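Local coordinates for protein bacteriophage virulence determinant (Salmonella enterica subsp. enterica serovar Typhimurium str. 14028S, PDB 6GGR) that probably acts as a zinc-dependent protease that is delivered into host cells and cleaves NF-kappaB proteins, as members of the PipA family do, at residues 13-18 with 202-207; 72-77 with 133-138; 86-91 with 166-171. One frame throughout, in Å; residues are numbered along the deposited sequence.

Overall arrangement
Interaction 3 lies closest to the centre of the chain: helices 86-100 and 160-173 meet there through buried aliphatic and aromatic groups, and the second helix carries two zinc ligands. Interaction 2 is about 14 Å away, centre to centre, and packs helix 64-84, which directly precedes helix 86-100, against strand 132-135 and its end; L74 touches V168, so both belong to one apolar core, although the outer half of interaction 2 is partly exposed. Interaction 1 joins the two ends of the chain at the periphery and encloses the other two in sequence. It sets a leucine and a carboxylate on one proline ring, its hydrogen bonds beside rather than across the contact, and reaches interaction 3 through R205.

Interaction 1 of 3, residues 13-18 with 202-207; sequences PDLPEH and SPPRIA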
loop_
_atom_site.group_PDB
_atom_site.type_symbol
_atom_site.label_atom_id
_atom_site.label_comp_id
_atom_site.label_asym_id
_atom_site.label_seq_id
_atom_site.Cartn_x
_atom_site.Cartn_y
_atom_site.Cartn_z
ATOM N N PRO B 13 0.543 -17.492 23.367
ATOM C CA PRO B 13 -0.798 -17.618 22.778
ATOM C C PRO B 13 -0.779 -17.453 21.264
ATOM O O PRO B 13 -0.052 -16.619 20.720
ATOM C CB PRO B 13 -1.601 -16.503 23.462
ATOM C CG PRO B 13 -0.607 -15.685 24.239
ATOM C CD PRO B 13 0.581 -16.526 24.475
ATOM N N ASP B 14 -1.591 -18.267 20.587
ATOM C CA ASP B 14 -1.719 -18.228 19.138
ATOM C C ASP B 14 -3.181 -18.462 18.773
ATOM O O ASP B 14 -4.013 -18.776 19.628
ATOM C CB ASP B 14 -0.811 -19.271 18.474
ATOM C CG ASP B 14 -0.520 -18.952 17.022
ATOM O OD1 ASP B 14 -1.086 -17.969 16.500
ATOM O OD2 ASP B 14 0.279 -19.686 16.401
ATOM N N LEU B 15 -3.494 -18.312 17.476
ATOM C CA LEU B 15 -4.870 -18.397 17.010
ATOM C C LEU B 15 -5.119 -19.696 16.252
ATOM O O LEU B 15 -4.215 -20.217 15.591
ATOM C CB LEU B 15 -5.221 -17.225 16.083
ATOM C CG LEU B 15 -5.068 -15.811 16.636
ATOM C CD1 LEU B 15 -5.815 -14.842 15.742
ATOM C CD2 LEU B 15 -5.560 -15.696 18.071
ATOM N N PRO B 16 -6.341 -20.236 16.303
ATOM C CA PRO B 16 -6.658 -21.392 15.447
ATOM C C PRO B 16 -6.424 -21.115 13.972
ATOM O O PRO B 16 -6.024 -22.026 13.234
ATOM C CB PRO B 16 -8.142 -21.655 15.739
ATOM C CG PRO B 16 -8.427 -20.963 17.026
ATOM C CD PRO B 16 -7.501 -19.799 17.100
ATOM N N GLU B 17 -6.666 -19.883 13.517
ATOM C CA GLU B 17 -6.434 -19.521 12.125
ATOM C C GLU B 17 -4.961 -19.581 11.738
ATOM O O GLU B 17 -4.651 -19.490 10.547
ATOM C CB GLU B 17 -6.985 -18.115 11.851
ATOM C CG GLU B 17 -8.512 -17.997 11.957
ATOM C CD GLU B 17 -9.006 -17.850 13.394
ATOM O OE1 GLU B 17 -8.178 -17.929 14.325
ATOM O OE2 GLU B 17 -10.226 -17.654 13.594
ATOM N N HIS B 18 -4.056 -19.734 12.705
ATOM C CA HIS B 18 -2.622 -19.809 12.452
ATOM C C HIS B 18 -2.059 -21.212 12.604
ATOM O O HIS B 18 -1.325 -21.684 11.731
ATOM C CB HIS B 18 -1.866 -18.884 13.411
ATOM C CG HIS B 18 -2.228 -17.443 13.278
ATOM N ND1 HIS B 18 -1.816 -16.493 14.187
ATOM C CD2 HIS B 18 -2.953 -16.785 12.344
ATOM C CE1 HIS B 18 -2.278 -15.311 13.821
ATOM N NE2 HIS B 18 -2.970 -15.461 12.705
ATOM N N SER B 202 -12.919 -7.920 15.276
ATOM C CA SER B 202 -12.749 -8.179 13.851
ATOM C C SER B 202 -12.265 -9.612 13.631
ATOM O O SER B 202 -11.449 -10.115 14.411
ATOM C CB SER B 202 -11.751 -7.194 13.241
ATOM O OG SER B 202 -10.431 -7.442 13.701
ATOM N N PRO B 203 -12.740 -10.298 12.589
ATOM C CA PRO B 203 -12.210 -11.628 12.303
ATOM C C PRO B 203 -10.736 -11.548 11.975
ATOM O O PRO B 203 -10.267 -10.555 11.388
ATOM C CB PRO B 203 -13.033 -12.082 11.085
ATOM C CG PRO B 203 -14.200 -11.165 11.011
ATOM C CD PRO B 203 -13.754 -9.881 11.607
ATOM N N PRO B 204 -9.958 -12.568 12.331
ATOM C CA PRO B 204 -8.528 -12.530 12.012
ATOM C C PRO B 204 -8.280 -12.595 10.513
ATOM O O PRO B 204 -9.073 -13.142 9.742
ATOM C CB PRO B 204 -7.961 -13.756 12.732
ATOM C CG PRO B 204 -9.122 -14.642 12.967
ATOM C CD PRO B 204 -10.322 -13.765 13.105
ATOM N N ARG B 205 -7.150 -12.025 10.110
ATOM C CA ARG B 205 -6.778 -11.914 8.705
ATOM C C ARG B 205 -6.079 -13.198 8.280
ATOM O O ARG B 205 -4.969 -13.487 8.733
ATOM C CB ARG B 205 -5.877 -10.699 8.512
ATOM C CG ARG B 205 -5.457 -10.412 7.086
ATOM C CD ARG B 205 -4.568 -9.187 7.079
ATOM N NE ARG B 205 -4.213 -8.732 5.742
ATOM C CZ ARG B 205 -3.403 -7.705 5.508
ATOM N NH1 ARG B 205 -2.871 -7.029 6.524
ATOM N NH2 ARG B 205 -3.127 -7.349 4.260
ATOM N N ILE B 206 -6.723 -13.965 7.394
ATOM C CA ILE B 206 -6.219 -15.283 7.018
ATOM C C ILE B 206 -5.181 -15.227 5.909
ATOM O O ILE B 206 -4.474 -16.222 5.691
ATOM C CB ILE B 206 -7.372 -16.213 6.585
ATOM C CG1 ILE B 206 -8.004 -15.732 5.271
ATOM C CG2 ILE B 206 -8.419 -16.297 7.692
ATOM C CD1 ILE B 206 -9.129 -16.617 4.762
ATOM N N ALA B 207 -5.066 -14.105 5.200
ATOM C CA ALA B 207 -4.100 -13.977 4.120
ATOM C C ALA B 207 -3.752 -12.507 3.943
ATOM O O ALA B 207 -4.579 -11.625 4.189
ATOM C CB ALA B 207 -4.642 -14.553 2.809
#
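E17 lays its bent side chain across the ring of P204, the two side chains crossing at about a right angle. The bend at chi2 (81°) turns the flat face of the carboxylate to the proline, and P204 CG stands over that face, almost straight above E17 CD. The approach is unusually close, E17 CD lying 3.2 Å from P204 CG, a value whose exact size is doubtful at this resolution. A carboxylate suits the place because its flat face lets a ring carbon come near without meeting hydrogens. L15 meets the neighbouring corner of the ring more loosely, its CD1 3.9 Å from P204 CB.

P204 is buried, whereas L15 and E17 are partly exposed and P16 stands in solvent. The chain enters P204 from S202 and P203 in a polyproline II-like conformation; on the other side it turns at P16 and E17, a turn closed by the backbone bond from H18 N to L15 O.

D14 braces segment 13-18 through its OD1, which takes two bonds: L15 N, 2.6 Å from D14 OD1, approaches from above the carboxylate plane, and H18 ND1, 2.8 Å from D14 OD1, meets the oxygen nearly along its C-O axis. L15 CB rests on one face of the H18 ring. D14 OD2 forms a salt bridge with R26, which would favour an ionised carboxylate.

Segment 202-207 has its own polar partners, among them Y149, which bonds P203 O. N192 of helix 186-197 serves both sides: its ND2 bonds R205 O and also H18 NE2, which accepts. The two ends of the chain therefore touch directly by van der Waals contact alone, and their polar connection is indirect, made through this one asparagine.

Interaction 2 of 3, residues 72-77 with 133-138; sequences EVLSRI and IALNLD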
loop_
_atom_site.group_PDB
_atom_site.type_symbol
_atom_site.label_atom_id
_atom_site.label_comp_id
_atom_site.label_asym_id
_atom_site.label_seq_id
_atom_site.Cartn_x
_atom_site.Cartn_y
_atom_site.Cartn_z
ATOM N N GLU B 72 -2.198 11.498 19.257
ATOM C CA GLU B 72 -3.184 11.258 20.305
ATOM C C GLU B 72 -3.839 9.892 20.128
ATOM O O GLU B 72 -3.961 9.118 21.083
ATOM C CB GLU B 72 -4.230 12.373 20.293
ATOM C CG GLU B 72 -5.230 12.313 21.439
ATOM C CD GLU B 72 -6.491 11.545 21.089
ATOM O OE1 GLU B 72 -6.938 11.620 19.924
ATOM O OE2 GLU B 72 -7.036 10.864 21.982
ATOM N N VAL B 73 -4.258 9.575 18.900
ATOM C CA VAL B 73 -4.864 8.274 18.626
ATOM C C VAL B 73 -3.844 7.162 18.833
ATOM O O VAL B 73 -4.143 6.126 19.439
ATOM C CB VAL B 73 -5.450 8.247 17.203
ATOM C CG1 VAL B 73 -5.938 6.841 16.832
ATOM C CG2 VAL B 73 -6.587 9.246 17.089
ATOM N N LEU B 74 -2.626 7.357 18.323
ATOM C CA LEU B 74 -1.591 6.340 18.479
ATOM C C LEU B 74 -1.316 6.063 19.950
ATOM O O LEU B 74 -1.115 4.908 20.345
ATOM C CB LEU B 74 -0.309 6.780 17.767
ATOM C CG LEU B 74 0.897 5.847 17.908
ATOM C CD1 LEU B 74 0.565 4.442 17.438
ATOM C CD2 LEU B 74 2.087 6.384 17.142
ATOM N N SER B 75 -1.315 7.108 20.779
ATOM C CA SER B 75 -1.037 6.929 22.199
ATOM C C SER B 75 -2.115 6.089 22.874
ATOM O O SER B 75 -1.805 5.208 23.685
ATOM C CB SER B 75 -0.910 8.292 22.881
ATOM O OG SER B 75 -0.668 8.148 24.269
ATOM N N ARG B 76 -3.388 6.352 22.565
ATOM C CA ARG B 76 -4.468 5.548 23.128
ATOM C C ARG B 76 -4.300 4.081 22.759
ATOM O O ARG B 76 -4.382 3.195 23.617
ATOM C CB ARG B 76 -5.823 6.057 22.636
ATOM C CG ARG B 76 -6.139 7.502 22.976
ATOM C CD ARG B 76 -7.571 7.849 22.592
ATOM N NE ARG B 76 -7.836 7.644 21.166
ATOM C CZ ARG B 76 -8.309 6.520 20.633
ATOM N NH1 ARG B 76 -8.578 5.467 21.395
ATOM N NH2 ARG B 76 -8.515 6.445 19.325
ATOM N N ILE B 77 -4.061 3.807 21.476
ATOM C CA ILE B 77 -3.979 2.429 20.997
ATOM C C ILE B 77 -2.785 1.716 21.616
ATOM O O ILE B 77 -2.885 0.556 22.033
ATOM C CB ILE B 77 -3.927 2.421 19.458
ATOM C CG1 ILE B 77 -5.296 2.834 18.903
ATOM C CG2 ILE B 77 -3.517 1.046 18.921
ATOM C CD1 ILE B 77 -5.305 3.144 17.425
ATOM N N ILE B 133 7.331 5.983 10.623
ATOM C CA ILE B 133 6.073 5.263 10.775
ATOM C C ILE B 133 4.985 6.176 10.228
ATOM O O ILE B 133 4.714 7.238 10.804
ATOM C CB ILE B 133 5.797 4.885 12.239
ATOM C CG1 ILE B 133 6.736 3.764 12.684
ATOM C CG2 ILE B 133 4.346 4.450 12.433
ATOM C CD1 ILE B 133 6.830 3.607 14.189
ATOM N N ALA B 134 4.363 5.773 9.121
ATOM C CA ALA B 134 3.347 6.580 8.459
ATOM C C ALA B 134 1.965 6.102 8.885
ATOM O O ALA B 134 1.622 4.929 8.696
ATOM C CB ALA B 134 3.498 6.511 6.939
ATOM N N LEU B 135 1.172 7.013 9.447
ATOM C CA LEU B 135 -0.175 6.702 9.902
ATOM C C LEU B 135 -1.114 7.826 9.490
ATOM O O LEU B 135 -0.698 8.979 9.347
ATOM C CB LEU B 135 -0.228 6.519 11.424
ATOM C CG LEU B 135 0.744 5.495 12.017
ATOM C CD1 LEU B 135 0.788 5.621 13.531
ATOM C CD2 LEU B 135 0.363 4.078 11.612
ATOM N N ASN B 136 -2.387 7.480 9.303
ATOM C CA ASN B 136 -3.408 8.465 8.976
ATOM C C ASN B 136 -4.736 8.007 9.560
ATOM O O ASN B 136 -4.905 6.845 9.935
ATOM C CB ASN B 136 -3.541 8.670 7.464
ATOM C CG ASN B 136 -4.084 7.441 6.758
ATOM O OD1 ASN B 136 -5.279 7.150 6.823
ATOM N ND2 ASN B 136 -3.205 6.710 6.081
ATOM N N LEU B 137 -5.683 8.942 9.624
ATOM C CA LEU B 137 -7.018 8.682 10.147
ATOM C C LEU B 137 -8.063 8.641 9.036
ATOM O O LEU B 137 -9.238 8.933 9.269
ATOM C CB LEU B 137 -7.387 9.732 11.193
ATOM C CG LEU B 137 -6.487 9.733 12.430
ATOM C CD1 LEU B 137 -6.560 11.070 13.150
ATOM C CD2 LEU B 137 -6.867 8.597 13.367
ATOM N N ASP B 138 -7.645 8.273 7.821
ATOM C CA ASP B 138 -8.577 8.185 6.704
ATOM C C ASP B 138 -9.482 6.963 6.804
ATOM O O ASP B 138 -10.515 6.918 6.127
ATOM C CB ASP B 138 -7.811 8.161 5.380
ATOM C CG ASP B 138 -6.864 9.340 5.231
ATOM O OD1 ASP B 138 -7.061 10.356 5.932
ATOM O OD2 ASP B 138 -5.925 9.253 4.411
#
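N136 OD1 accepts the backbone N of D138 at 2.8 Å; the residue stands between L135 and L137 in sequence, but its side chain is turned away from helix 64-84, which those leucines face. The donor lies in the carbonyl plane on a lone pair, and the ring so closed is an Asx turn, a role for which the short amide of asparagine is well fitted. N136 ND2 is held as well, by the backbone oxygen of E113, so the turn is tied down at both ends of the amide.

The contact itself is wholly aliphatic. L137 CD2 rests against both methyls of V73, 3.8 Å from CG2 and 4.0 Å from CG1, as the two side chains slide past each other in opposite directions. The next residue, L74, carries its CG anti to the backbone N (chi1 177°) and crosses L135 at about a right angle; L135 CD1 reaches L74 CD2 at 3.9 Å. Branched valine and leucine suit this interface because their methyls interlock. On the exposed flank, E72 and R76 form a salt bridge with R76 NE 3.4 Å from E72 OE2.

F164 of helix 160-173 packs on both V73 and L74, while L109 of strand 107-111 touches L135. Strand 132-135 is the middle strand of the three-stranded sheet, between 107-111 and 116-117, so this contact seats helix 64-84 against the central strand and the loop that leaves it.

Interaction 3 of 3, residues 86-91 with 166-171; sequences GTFRRL and HQVVHA. Unlike the reference sequence in segment 166-171: Q167 (reference Glu).
Helices 86-100 and 160-173 come nearest at L91 and V169, whose CA atoms lie 7.6 Å apart. F88 and V168 cross at about a right angle: a chi1 near 180° swings the phenylalanine ring out from its helix so that it presents an edge, with CE1 4.1 Å from V168 CG1, which sits near the ring plane. Beside them L91 CD1 stands 4.3 Å from V169 CG2. The packing is light, and all four residues are buried; branched valines suit helix 160-173 here because they offer methyls to the ring edge and to L91.

H166 and H170 point away from segment 86-91, both bonding to D177 OD2, weakly in the case of H166. These three are the zinc ligands of the protein, though zinc is not bound to this chain in the model. The two histidines frame an HExxH motif whose glutamate is Q167 in this construct; as in other zincins, that glutamate is probably the catalytic residue. The chemistry implies a division of labour on one helix: V168 and V169 give it an apolar seat on helix 86-100, while the histidines serve the metal site.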
loop_
_atom_site.group_PDB
_atom_site.type_symbol
_atom_site.label_atom_id
_atom_site.label_comp_id
_atom_site.label_asym_id
_atom_site.label_seq_id
_atom_site.Cartn_x
_atom_site.Cartn_y
_atom_site.Cartn_z
ATOM N N GLY B 86 -0.540 -9.405 26.221
ATOM C CA GLY B 86 0.782 -9.866 26.602
ATOM C C GLY B 86 1.692 -10.098 25.415
ATOM O O GLY B 86 2.912 -9.938 25.523
ATOM N N THR B 87 1.126 -10.487 24.272
ATOM C CA THR B 87 1.931 -10.617 23.063
ATOM C C THR B 87 2.531 -9.276 22.667
ATOM O O THR B 87 3.717 -9.193 22.325
ATOM C CB THR B 87 1.083 -11.191 21.926
ATOM O OG1 THR B 87 0.711 -12.539 22.245
ATOM C CG2 THR B 87 1.847 -11.179 20.597
ATOM N N PHE B 88 1.731 -8.208 22.721
ATOM C CA PHE B 88 2.240 -6.883 22.378
ATOM C C PHE B 88 3.261 -6.400 23.400
ATOM O O PHE B 88 4.231 -5.722 23.040
ATOM C CB PHE B 88 1.088 -5.889 22.268
ATOM C CG PHE B 88 1.535 -4.484 21.998
ATOM C CD1 PHE B 88 1.715 -4.038 20.700
ATOM C CD2 PHE B 88 1.780 -3.611 23.039
ATOM C CE1 PHE B 88 2.130 -2.746 20.451
ATOM C CE2 PHE B 88 2.197 -2.320 22.795
ATOM C CZ PHE B 88 2.371 -1.886 21.503
ATOM N N ARG B 89 3.051 -6.719 24.680
ATOM C CA ARG B 89 4.036 -6.359 25.694
ATOM C C ARG B 89 5.400 -6.960 25.376
ATOM O O ARG B 89 6.431 -6.340 25.658
ATOM C CB ARG B 89 3.560 -6.802 27.084
ATOM C CG ARG B 89 2.399 -5.973 27.642
ATOM C CD ARG B 89 2.201 -6.177 29.150
ATOM N NE ARG B 89 1.680 -7.501 29.494
ATOM C CZ ARG B 89 0.392 -7.835 29.478
ATOM N NH1 ARG B 89 -0.530 -6.947 29.123
ATOM N NH2 ARG B 89 0.022 -9.065 29.811
ATOM N N ARG B 90 5.428 -8.154 24.779
ATOM C CA ARG B 90 6.697 -8.783 24.424
ATOM C C ARG B 90 7.411 -8.003 23.327
ATOM O O ARG B 90 8.600 -7.683 23.447
ATOM C CB ARG B 90 6.463 -10.228 23.982
ATOM C CG ARG B 90 5.981 -11.149 25.091
ATOM C CD ARG B 90 6.145 -12.621 24.728
ATOM N NE ARG B 90 5.202 -13.065 23.698
ATOM C CZ ARG B 90 5.474 -13.159 22.400
ATOM N NH1 ARG B 90 6.673 -12.838 21.931
ATOM N NH2 ARG B 90 4.539 -13.580 21.556
ATOM N N LEU B 91 6.703 -7.697 22.241
ATOM C CA LEU B 91 7.312 -6.935 21.158
ATOM C C LEU B 91 7.776 -5.571 21.653
ATOM O O LEU B 91 8.917 -5.164 21.410
ATOM C CB LEU B 91 6.318 -6.798 20.003
ATOM C CG LEU B 91 5.730 -8.120 19.497
ATOM C CD1 LEU B 91 4.789 -7.875 18.335
ATOM C CD2 LEU B 91 6.827 -9.096 19.098
ATOM N N HIS B 166 -0.693 -2.924 12.958
ATOM C CA HIS B 166 0.076 -3.540 11.882
ATOM C C HIS B 166 1.353 -2.756 11.602
ATOM O O HIS B 166 2.441 -3.335 11.502
ATOM C CB HIS B 166 -0.782 -3.641 10.621
ATOM C CG HIS B 166 -0.116 -4.372 9.495
ATOM N ND1 HIS B 166 -0.455 -5.658 9.139
ATOM C CD2 HIS B 166 0.878 -3.998 8.656
ATOM C CE1 HIS B 166 0.293 -6.043 8.121
ATOM N NE2 HIS B 166 1.112 -5.055 7.809
ATOM N N GLN B 167 1.241 -1.433 11.470
ATOM C CA GLN B 167 2.424 -0.626 11.183
ATOM C C GLN B 167 3.377 -0.608 12.369
ATOM O O GLN B 167 4.600 -0.648 12.190
ATOM C CB GLN B 167 2.017 0.800 10.810
ATOM C CG GLN B 167 1.140 0.904 9.578
ATOM C CD GLN B 167 1.746 0.239 8.359
ATOM O OE1 GLN B 167 2.965 0.117 8.241
ATOM N NE2 GLN B 167 0.894 -0.204 7.449
ATOM N N VAL B 168 2.841 -0.543 13.587
ATOM C CA VAL B 168 3.697 -0.554 14.770
ATOM C C VAL B 168 4.423 -1.887 14.883
ATOM O O VAL B 168 5.608 -1.936 15.237
ATOM C CB VAL B 168 2.867 -0.246 16.031
ATOM C CG1 VAL B 168 3.671 -0.522 17.308
ATOM C CG2 VAL B 168 2.406 1.205 16.010
ATOM N N VAL B 169 3.735 -2.988 14.579
ATOM C CA VAL B 169 4.383 -4.295 14.654
ATOM C C VAL B 169 5.584 -4.343 13.719
ATOM O O VAL B 169 6.626 -4.921 14.053
ATOM C CB VAL B 169 3.373 -5.415 14.347
ATOM C CG1 VAL B 169 4.086 -6.729 14.020
ATOM C CG2 VAL B 169 2.444 -5.615 15.537
ATOM N N HIS B 170 5.457 -3.742 12.532
ATOM C CA HIS B 170 6.600 -3.631 11.634
ATOM C C HIS B 170 7.772 -2.963 12.339
ATOM O O HIS B 170 8.913 -3.429 12.261
ATOM C CB HIS B 170 6.222 -2.835 10.382
ATOM C CG HIS B 170 5.603 -3.655 9.291
ATOM N ND1 HIS B 170 6.281 -4.662 8.637
ATOM C CD2 HIS B 170 4.377 -3.595 8.716
ATOM C CE1 HIS B 170 5.495 -5.198 7.721
ATOM N NE2 HIS B 170 4.334 -4.568 7.748
ATOM N N ALA B 171 7.496 -1.866 13.050
ATOM C CA ALA B 171 8.553 -1.055 13.642
ATOM C C ALA B 171 9.173 -1.701 14.874
ATOM O O ALA B 171 10.331 -1.414 15.196
ATOM C CB ALA B 171 8.003 0.323 14.000
#